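Long-range contacts in zinc peptidase (Vibrio cholerae, PDB 2GU1), which cuts the peptide cross-links between peptidoglycan strands as a zinc-dependent DD-endopeptidase, probably making room for new glycan as the cell wall expands: residues W98-F103 and D149-Q154; I167-F172 and S180-E185. One frame throughout, in Å; residues are numbered along the deposited sequence.

Contact 1 of 2, residues W98-F103 and D149-Q154; sequences WREILF and DILVKQ
R99, I101 and F103 pair with Q154, V152 and I150 as hydrogen-bonded pairs of an antiparallel beta sheet. W98-F103 lies on an outermost strand of this five-stranded sheet, in the Csd3-type second domain. The three pairs share six backbone bonds. Five are close to straight; the sixth, I150 N to F103 O at 2.9 Å, bends to 151° and its donor stands above the carbonyl plane. Some of the same carbonyls also receive CA-H contacts, such as E100 CA to V152 O at 3.3 Å.

E100, L102, L151 and K153 occupy one face. E100 and K153 run side by side and end in a salt bridge, with NZ 3.2 Å from OE1. The lysine meets the anti lone pair of OE1. Its chain is extended as far as CE, and a bend about the CD-CE bond (chi4 -61°) sets NZ beside the carboxylate. L102 CD1 meets L151 CD1 at 3.9 Å.

The other face carries R99, I101, F103, I150, V152 and Q154. V152 CG2 comes to the edge of the F103 ring, 3.8 Å from CD1. I101 CD1 lies over the centre of one face of that ring. F103 also reaches V118 and L120, and V152 packs on Q124 of helix 122-132. At the far end of this face one water accepts from both R99 and Q154: it is 2.8 Å from Q154 NE2 and 3.3 Å from R99 NH1.

Contact 2 of 2, residues I167-F172 and S180-E185; sequences IKAISF and SAFLAE
S180 stands opposite S171, as a non-hydrogen-bonded pair of the antiparallel hairpin formed by strands 160-173 and 179-183. Their CB atoms are 3.8 Å apart. S180 CA also gives a CA-H contact of 3.1 Å to I170 O. A181 follows and forms both bonds of a hydrogen-bonded pair with I170. A181 N reaches I170 O at 2.7 Å, and I170 N returns a bond to A181 O. The first comes in nearly end-on to its carbonyl, the second in the carbonyl plane.

F182 is paired with A169 without hydrogen bonds. Its CD1 rests 3.6 Å from A169 CB, which meets the ring at a slant. L183 N then bonds to K168 O at 2.9 Å; the bond is straight at hydrogen (173°), but the donor is tilted from the carbonyl plane. The L183 side chain points toward strand 160-173. With CG opposite the backbone N (chi1 180°), CD2 lies 3.4 Å from I167 O and 4.0 Å from K168 CD. The lysine chain is bent at three torsions and passes obliquely by this methyl.

K168 and A169 both face L151, a classic beta bulge in the middle strand. I170 and A181 are buried against M132 of helix 122-132 and F189 of strand 189-191. On the other flank, strand 147-157 meets I167 and I170 through I150.

How the contacts relate
After the N-terminal sheet of strands 8-11 to 87-93, the chain runs through strand 97-106, then helices 111-117 and 122-132, and returns as strand 147-157. Contact 1 closes this long loop, with 45 residues between its segments. Strand 160-173 follows directly, and contact 2 closes the short hairpin to strand 179-183. The two contacts are in series, neither nested nor crossed, with centres about 11 Å apart. They meet where strands 147-157 and 160-173 lie side by side: L151 O is 2.8 Å from K168 N, a probable hydrogen bond. With that junction they join four successive strands of one sheet, and helix 122-132 covers the face that carries I150 and I170.

Contact 1 of 2, residues W98-F103 and D149-Q154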
ATOM      1  N   TRP A  98       2.440 -18.773  -9.383  1.00 35.82           N
ATOM      2  CA  TRP A  98       2.792 -18.721  -7.972  1.00 35.95           C
ATOM      3  C   TRP A  98       3.295 -20.078  -7.521  1.00 34.76           C
ATOM      4  O   TRP A  98       2.703 -21.107  -7.849  1.00 37.00           O
ATOM      5  CB  TRP A  98       1.582 -18.322  -7.128  1.00 34.75           C
ATOM      6  CG  TRP A  98       1.132 -16.914  -7.355  1.00 34.89           C
ATOM      7  CD1 TRP A  98       0.357 -16.452  -8.381  1.00 35.15           C
ATOM      8  CD2 TRP A  98       1.437 -15.779  -6.540  1.00 34.53           C
ATOM      9  NE1 TRP A  98       0.161 -15.097  -8.256  1.00 33.78           N
ATOM     10  CE2 TRP A  98       0.817 -14.655  -7.134  1.00 35.50           C
ATOM     11  CE3 TRP A  98       2.185 -15.597  -5.366  1.00 34.08           C
ATOM     12  CZ2 TRP A  98       0.909 -13.370  -6.590  1.00 33.22           C
ATOM     13  CZ3 TRP A  98       2.277 -14.317  -4.822  1.00 33.50           C
ATOM     14  CH2 TRP A  98       1.646 -13.220  -5.440  1.00 34.67           C
ATOM     15  N   ARG A  99       4.393 -20.082  -6.777  1.00 33.73           N
ATOM     16  CA  ARG A  99       4.958 -21.328  -6.278  1.00 33.03           C
ATOM     17  C   ARG A  99       4.982 -21.299  -4.761  1.00 32.48           C
ATOM     18  O   ARG A  99       5.123 -20.237  -4.143  1.00 31.50           O
ATOM     19  CB  ARG A  99       6.377 -21.533  -6.808  1.00 33.75           C
ATOM     20  CG  ARG A  99       7.356 -20.444  -6.406  1.00 35.58           C
ATOM     21  CD  ARG A  99       8.792 -20.837  -6.751  1.00 38.37           C
ATOM     22  NE  ARG A  99       8.974 -21.136  -8.171  1.00 39.90           N
ATOM     23  CZ  ARG A  99      10.134 -21.499  -8.718  1.00 41.85           C
ATOM     24  NH1 ARG A  99      11.222 -21.608  -7.965  1.00 39.30           N
ATOM     25  NH2 ARG A  99      10.207 -21.756 -10.019  1.00 40.92           N
ATOM     26  N   GLU A 100       4.833 -22.466  -4.154  1.00 29.78           N
ATOM     27  CA  GLU A 100       4.844 -22.532  -2.707  1.00 30.36           C
ATOM     28  C   GLU A 100       6.223 -22.887  -2.203  1.00 28.84           C
ATOM     29  O   GLU A 100       6.915 -23.730  -2.780  1.00 27.01           O
ATOM     30  CB  GLU A 100       3.823 -23.550  -2.217  1.00 32.20           C
ATOM     31  CG  GLU A 100       2.397 -23.129  -2.508  1.00 36.14           C
ATOM     32  CD  GLU A 100       1.384 -24.001  -1.805  1.00 40.36           C
ATOM     33  OE1 GLU A 100       0.176 -23.687  -1.890  1.00 43.14           O
ATOM     34  OE2 GLU A 100       1.797 -25.000  -1.169  1.00 41.42           O
ATOM     35  N   ILE A 101       6.626 -22.230  -1.123  1.00 27.43           N
ATOM     36  CA  ILE A 101       7.924 -22.491  -0.538  1.00 28.09           C
ATOM     37  C   ILE A 101       7.760 -22.582   0.978  1.00 27.73           C
ATOM     38  O   ILE A 101       7.062 -21.778   1.614  1.00 24.01           O
ATOM     39  CB  ILE A 101       8.943 -21.392  -0.950  1.00 28.66           C
ATOM     40  CG1 ILE A 101      10.359 -21.796  -0.529  1.00 32.96           C
ATOM     41  CG2 ILE A 101       8.537 -20.059  -0.376  1.00 29.66           C
ATOM     42  CD1 ILE A 101      10.625 -21.728   0.953  1.00 36.40           C
ATOM     43  N   LEU A 102       8.402 -23.586   1.553  1.00 26.47           N
ATOM     44  CA  LEU A 102       8.314 -23.820   2.980  1.00 28.60           C
ATOM     45  C   LEU A 102       9.612 -23.427   3.686  1.00 30.29           C
ATOM     46  O   LEU A 102      10.676 -23.970   3.398  1.00 29.94           O
ATOM     47  CB  LEU A 102       8.008 -25.299   3.208  1.00 29.53           C
ATOM     48  CG  LEU A 102       7.326 -25.750   4.492  1.00 34.57           C
ATOM     49  CD1 LEU A 102       5.968 -25.059   4.632  1.00 32.39           C
ATOM     50  CD2 LEU A 102       7.159 -27.268   4.453  1.00 35.81           C
ATOM     51  N   PHE A 103       9.525 -22.462   4.594  1.00 29.42           N
ATOM     52  CA  PHE A 103      10.702 -22.043   5.338  1.00 29.60           C
ATOM     53  C   PHE A 103      10.606 -22.679   6.717  1.00 31.02           C
ATOM     54  O   PHE A 103       9.793 -22.270   7.548  1.00 29.82           O
ATOM     55  CB  PHE A 103      10.767 -20.519   5.467  1.00 28.99           C
ATOM     56  CG  PHE A 103      11.043 -19.805   4.169  1.00 29.16           C
ATOM     57  CD1 PHE A 103      10.002 -19.301   3.400  1.00 27.47           C
ATOM     58  CD2 PHE A 103      12.347 -19.630   3.726  1.00 28.77           C
ATOM     59  CE1 PHE A 103      10.257 -18.621   2.203  1.00 28.54           C
ATOM     60  CE2 PHE A 103      12.616 -18.956   2.534  1.00 27.22           C
ATOM     61  CZ  PHE A 103      11.567 -18.450   1.769  1.00 28.32           C
ATOM     62  N   ASP A 149       7.503 -23.744  10.845  1.00 31.29           N
ATOM     63  CA  ASP A 149       7.313 -24.001   9.417  1.00 30.05           C
ATOM     64  C   ASP A 149       6.457 -22.861   8.890  1.00 25.93           C
ATOM     65  O   ASP A 149       5.360 -22.637   9.391  1.00 25.52           O
ATOM     66  CB  ASP A 149       6.576 -25.329   9.197  1.00 32.60           C
ATOM     67  CG  ASP A 149       7.374 -26.533   9.678  1.00 36.42           C
ATOM     68  OD1 ASP A 149       8.425 -26.828   9.074  1.00 37.08           O
ATOM     69  OD2 ASP A 149       6.946 -27.187  10.655  1.00 37.34           O
ATOM     70  N   ILE A 150       6.957 -22.152   7.883  1.00 22.80           N
ATOM     71  CA  ILE A 150       6.247 -21.026   7.294  1.00 20.08           C
ATOM     72  C   ILE A 150       5.952 -21.315   5.826  1.00 20.71           C
ATOM     73  O   ILE A 150       6.875 -21.541   5.044  1.00 19.87           O
ATOM     74  CB  ILE A 150       7.103 -19.751   7.343  1.00 21.28           C
ATOM     75  CG1 ILE A 150       7.683 -19.566   8.750  1.00 18.52           C
ATOM     76  CG2 ILE A 150       6.264 -18.537   6.925  1.00 18.98           C
ATOM     77  CD1 ILE A 150       6.628 -19.452   9.864  1.00 18.61           C
ATOM     78  N   LEU A 151       4.679 -21.309   5.446  1.00 19.70           N
ATOM     79  CA  LEU A 151       4.328 -21.550   4.040  1.00 18.75           C
ATOM     80  C   LEU A 151       4.158 -20.206   3.335  1.00 18.67           C
ATOM     81  O   LEU A 151       3.309 -19.400   3.717  1.00 20.14           O
ATOM     82  CB  LEU A 151       3.031 -22.361   3.919  1.00 19.73           C
ATOM     83  CG  LEU A 151       2.667 -22.641   2.454  1.00 21.76           C
ATOM     84  CD1 LEU A 151       3.674 -23.622   1.880  1.00 21.03           C
ATOM     85  CD2 LEU A 151       1.258 -23.217   2.339  1.00 21.91           C
ATOM     86  N   VAL A 152       4.982 -19.966   2.317  1.00 15.94           N
ATOM     87  CA  VAL A 152       4.935 -18.729   1.554  1.00 19.77           C
ATOM     88  C   VAL A 152       4.625 -19.005   0.077  1.00 21.01           C
ATOM     89  O   VAL A 152       4.997 -20.044  -0.469  1.00 20.44           O
ATOM     90  CB  VAL A 152       6.295 -17.978   1.637  1.00 21.66           C
ATOM     91  CG1 VAL A 152       6.271 -16.707   0.791  1.00 22.69           C
ATOM     92  CG2 VAL A 152       6.614 -17.648   3.088  1.00 20.91           C
ATOM     93  N   LYS A 153       3.919 -18.074  -0.545  1.00 22.21           N
ATOM     94  CA  LYS A 153       3.593 -18.165  -1.956  1.00 26.14           C
ATOM     95  C   LYS A 153       4.471 -17.121  -2.619  1.00 25.99           C
ATOM     96  O   LYS A 153       4.487 -15.966  -2.198  1.00 24.45           O
ATOM     97  CB  LYS A 153       2.121 -17.829  -2.208  1.00 32.04           C
ATOM     98  CG  LYS A 153       1.169 -18.977  -1.947  1.00 38.25           C
ATOM     99  CD  LYS A 153      -0.236 -18.645  -2.439  1.00 43.57           C
ATOM    100  CE  LYS A 153      -1.116 -19.888  -2.453  1.00 46.13           C
ATOM    101  NZ  LYS A 153      -0.566 -20.933  -3.366  1.00 47.82           N
ATOM    102  N   GLN A 154       5.218 -17.534  -3.637  1.00 26.31           N
ATOM    103  CA  GLN A 154       6.098 -16.620  -4.359  1.00 26.46           C
ATOM    104  C   GLN A 154       5.663 -16.529  -5.811  1.00 24.83           C
ATOM    105  O   GLN A 154       5.464 -17.546  -6.466  1.00 24.34           O
ATOM    106  CB  GLN A 154       7.546 -17.108  -4.303  1.00 26.79           C
ATOM    107  CG  GLN A 154       8.254 -16.843  -2.987  1.00 33.14           C
ATOM    108  CD  GLN A 154       9.661 -17.412  -2.980  1.00 36.37           C
ATOM    109  OE1 GLN A 154      10.504 -17.008  -2.181  1.00 39.14           O
ATOM    110  NE2 GLN A 154       9.915 -18.365  -3.868  1.00 38.76           N
TER
HETATM  111  O   HOH W   1      11.721 -20.087  -5.102  1.00 37.64           O

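Contact 2 of 2, residues I167-F172 and S180-E185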
ATOM      1  N   ILE A 167       2.854 -14.647   2.864  1.00 19.68           N
ATOM      2  CA  ILE A 167       2.861 -15.738   3.832  1.00 20.41           C
ATOM      3  C   ILE A 167       1.426 -16.237   3.936  1.00 20.84           C
ATOM      4  O   ILE A 167       0.502 -15.441   4.141  1.00 20.04           O
ATOM      5  CB  ILE A 167       3.318 -15.245   5.222  1.00 19.56           C
ATOM      6  CG1 ILE A 167       4.687 -14.567   5.103  1.00 21.03           C
ATOM      7  CG2 ILE A 167       3.317 -16.400   6.208  1.00 20.45           C
ATOM      8  CD1 ILE A 167       5.298 -14.157   6.450  1.00 21.09           C
ATOM      9  N   LYS A 168       1.239 -17.548   3.811  1.00 20.64           N
ATOM     10  CA  LYS A 168      -0.094 -18.128   3.866  1.00 22.50           C
ATOM     11  C   LYS A 168      -0.376 -18.901   5.147  1.00 20.83           C
ATOM     12  O   LYS A 168      -1.523 -18.984   5.587  1.00 21.36           O
ATOM     13  CB  LYS A 168      -0.320 -19.052   2.655  1.00 26.28           C
ATOM     14  CG  LYS A 168      -0.035 -18.383   1.308  1.00 33.47           C
ATOM     15  CD  LYS A 168      -0.534 -16.928   1.272  1.00 38.36           C
ATOM     16  CE  LYS A 168      -1.751 -16.732   0.364  1.00 43.24           C
ATOM     17  NZ  LYS A 168      -2.939 -17.538   0.768  1.00 44.56           N
ATOM     18  N   ALA A 169       0.666 -19.461   5.745  1.00 19.27           N
ATOM     19  CA  ALA A 169       0.502 -20.229   6.965  1.00 20.93           C
ATOM     20  C   ALA A 169       1.734 -20.126   7.858  1.00 22.66           C
ATOM     21  O   ALA A 169       2.864 -20.012   7.380  1.00 20.67           O
ATOM     22  CB  ALA A 169       0.223 -21.696   6.625  1.00 21.70           C
ATOM     23  N   ILE A 170       1.491 -20.187   9.161  1.00 22.22           N
ATOM     24  CA  ILE A 170       2.543 -20.082  10.161  1.00 25.93           C
ATOM     25  C   ILE A 170       2.274 -21.154  11.209  1.00 27.70           C
ATOM     26  O   ILE A 170       1.175 -21.220  11.757  1.00 29.24           O
ATOM     27  CB  ILE A 170       2.502 -18.692  10.846  1.00 23.69           C
ATOM     28  CG1 ILE A 170       2.751 -17.590   9.809  1.00 23.45           C
ATOM     29  CG2 ILE A 170       3.513 -18.624  11.976  1.00 21.75           C
ATOM     30  CD1 ILE A 170       2.596 -16.183  10.354  1.00 22.08           C
ATOM     31  N   SER A 171       3.254 -22.004  11.483  1.00 30.37           N
ATOM     32  CA  SER A 171       3.046 -23.031  12.497  1.00 32.32           C
ATOM     33  C   SER A 171       4.306 -23.251  13.316  1.00 33.58           C
ATOM     34  O   SER A 171       5.405 -23.348  12.772  1.00 32.22           O
ATOM     35  CB  SER A 171       2.618 -24.351  11.851  1.00 35.40           C
ATOM     36  OG  SER A 171       3.728 -25.010  11.273  1.00 39.74           O
ATOM     37  N   PHE A 172       4.135 -23.320  14.632  1.00 33.41           N
ATOM     38  CA  PHE A 172       5.251 -23.540  15.536  1.00 35.25           C
ATOM     39  C   PHE A 172       5.080 -24.858  16.280  1.00 36.96           C
ATOM     40  O   PHE A 172       4.024 -25.135  16.846  1.00 37.04           O
ATOM     41  CB  PHE A 172       5.367 -22.401  16.560  1.00 33.06           C
ATOM     42  CG  PHE A 172       5.949 -21.128  16.005  1.00 32.69           C
ATOM     43  CD1 PHE A 172       5.166 -20.241  15.275  1.00 32.55           C
ATOM     44  CD2 PHE A 172       7.288 -20.817  16.213  1.00 32.82           C
ATOM     45  CE1 PHE A 172       5.709 -19.057  14.765  1.00 32.10           C
ATOM     46  CE2 PHE A 172       7.841 -19.637  15.706  1.00 31.38           C
ATOM     47  CZ  PHE A 172       7.048 -18.758  14.979  1.00 31.25           C
ATOM     48  N   SER A 180      -0.592 -22.561  15.440  1.00 34.40           N
ATOM     49  CA  SER A 180      -0.606 -22.390  13.992  1.00 33.61           C
ATOM     50  C   SER A 180      -1.671 -21.388  13.556  1.00 32.35           C
ATOM     51  O   SER A 180      -2.751 -21.313  14.149  1.00 33.45           O
ATOM     52  CB  SER A 180      -0.828 -23.740  13.300  1.00 33.99           C
ATOM     53  OG  SER A 180      -2.103 -24.271  13.608  1.00 39.01           O
ATOM     54  N   ALA A 181      -1.356 -20.611  12.525  1.00 27.45           N
ATOM     55  CA  ALA A 181      -2.275 -19.609  12.006  1.00 23.95           C
ATOM     56  C   ALA A 181      -2.283 -19.680  10.482  1.00 24.64           C
ATOM     57  O   ALA A 181      -1.267 -20.005   9.862  1.00 24.59           O
ATOM     58  CB  ALA A 181      -1.854 -18.217  12.465  1.00 22.56           C
ATOM     59  N   PHE A 182      -3.427 -19.362   9.888  1.00 22.24           N
ATOM     60  CA  PHE A 182      -3.592 -19.417   8.436  1.00 21.73           C
ATOM     61  C   PHE A 182      -4.249 -18.148   7.919  1.00 21.39           C
ATOM     62  O   PHE A 182      -5.153 -17.610   8.560  1.00 18.21           O
ATOM     63  CB  PHE A 182      -4.471 -20.616   8.068  1.00 23.76           C
ATOM     64  CG  PHE A 182      -3.986 -21.915   8.635  1.00 25.55           C
ATOM     65  CD1 PHE A 182      -2.989 -22.647   7.991  1.00 28.36           C
ATOM     66  CD2 PHE A 182      -4.534 -22.419   9.809  1.00 26.47           C
ATOM     67  CE1 PHE A 182      -2.540 -23.856   8.516  1.00 28.99           C
ATOM     68  CE2 PHE A 182      -4.093 -23.626  10.341  1.00 28.34           C
ATOM     69  CZ  PHE A 182      -3.096 -24.349   9.690  1.00 30.97           C
ATOM     70  N   LEU A 183      -3.790 -17.673   6.764  1.00 18.58           N
ATOM     71  CA  LEU A 183      -4.340 -16.466   6.151  1.00 19.56           C
ATOM     72  C   LEU A 183      -5.675 -16.826   5.502  1.00 20.59           C
ATOM     73  O   LEU A 183      -5.724 -17.677   4.629  1.00 19.63           O
ATOM     74  CB  LEU A 183      -3.373 -15.925   5.093  1.00 19.84           C
ATOM     75  CG  LEU A 183      -3.747 -14.663   4.313  1.00 21.27           C
ATOM     76  CD1 LEU A 183      -4.038 -13.526   5.256  1.00 21.92           C
ATOM     77  CD2 LEU A 183      -2.598 -14.285   3.377  1.00 21.72           C
ATOM     78  N   ALA A 184      -6.746 -16.175   5.942  1.00 19.88           N
ATOM     79  CA  ALA A 184      -8.085 -16.427   5.418  1.00 19.91           C
ATOM     80  C   ALA A 184      -8.441 -15.498   4.258  1.00 21.56           C
ATOM     81  O   ALA A 184      -7.711 -14.549   3.940  1.00 20.98           O
ATOM     82  CB  ALA A 184      -9.122 -16.271   6.534  1.00 19.86           C
ATOM     83  N   GLU A 185      -9.589 -15.785   3.657  1.00 23.29           N
ATOM     84  CA  GLU A 185     -10.118 -15.037   2.521  1.00 26.50           C
ATOM     85  C   GLU A 185     -10.245 -13.548   2.826  1.00 26.93           C
ATOM     86  O   GLU A 185     -10.085 -12.714   1.930  1.00 28.69           O
ATOM     87  CB  GLU A 185     -11.486 -15.619   2.130  1.00 25.78           C
ATOM     88  CG  GLU A 185     -12.067 -15.123   0.804  1.00 30.90           C
ATOM     89  CD  GLU A 185     -12.581 -13.699   0.878  1.00 31.96           C
ATOM     90  OE1 GLU A 185     -13.378 -13.394   1.795  1.00 31.55           O
ATOM     91  OE2 GLU A 185     -12.193 -12.884   0.015  1.00 36.75           O
TER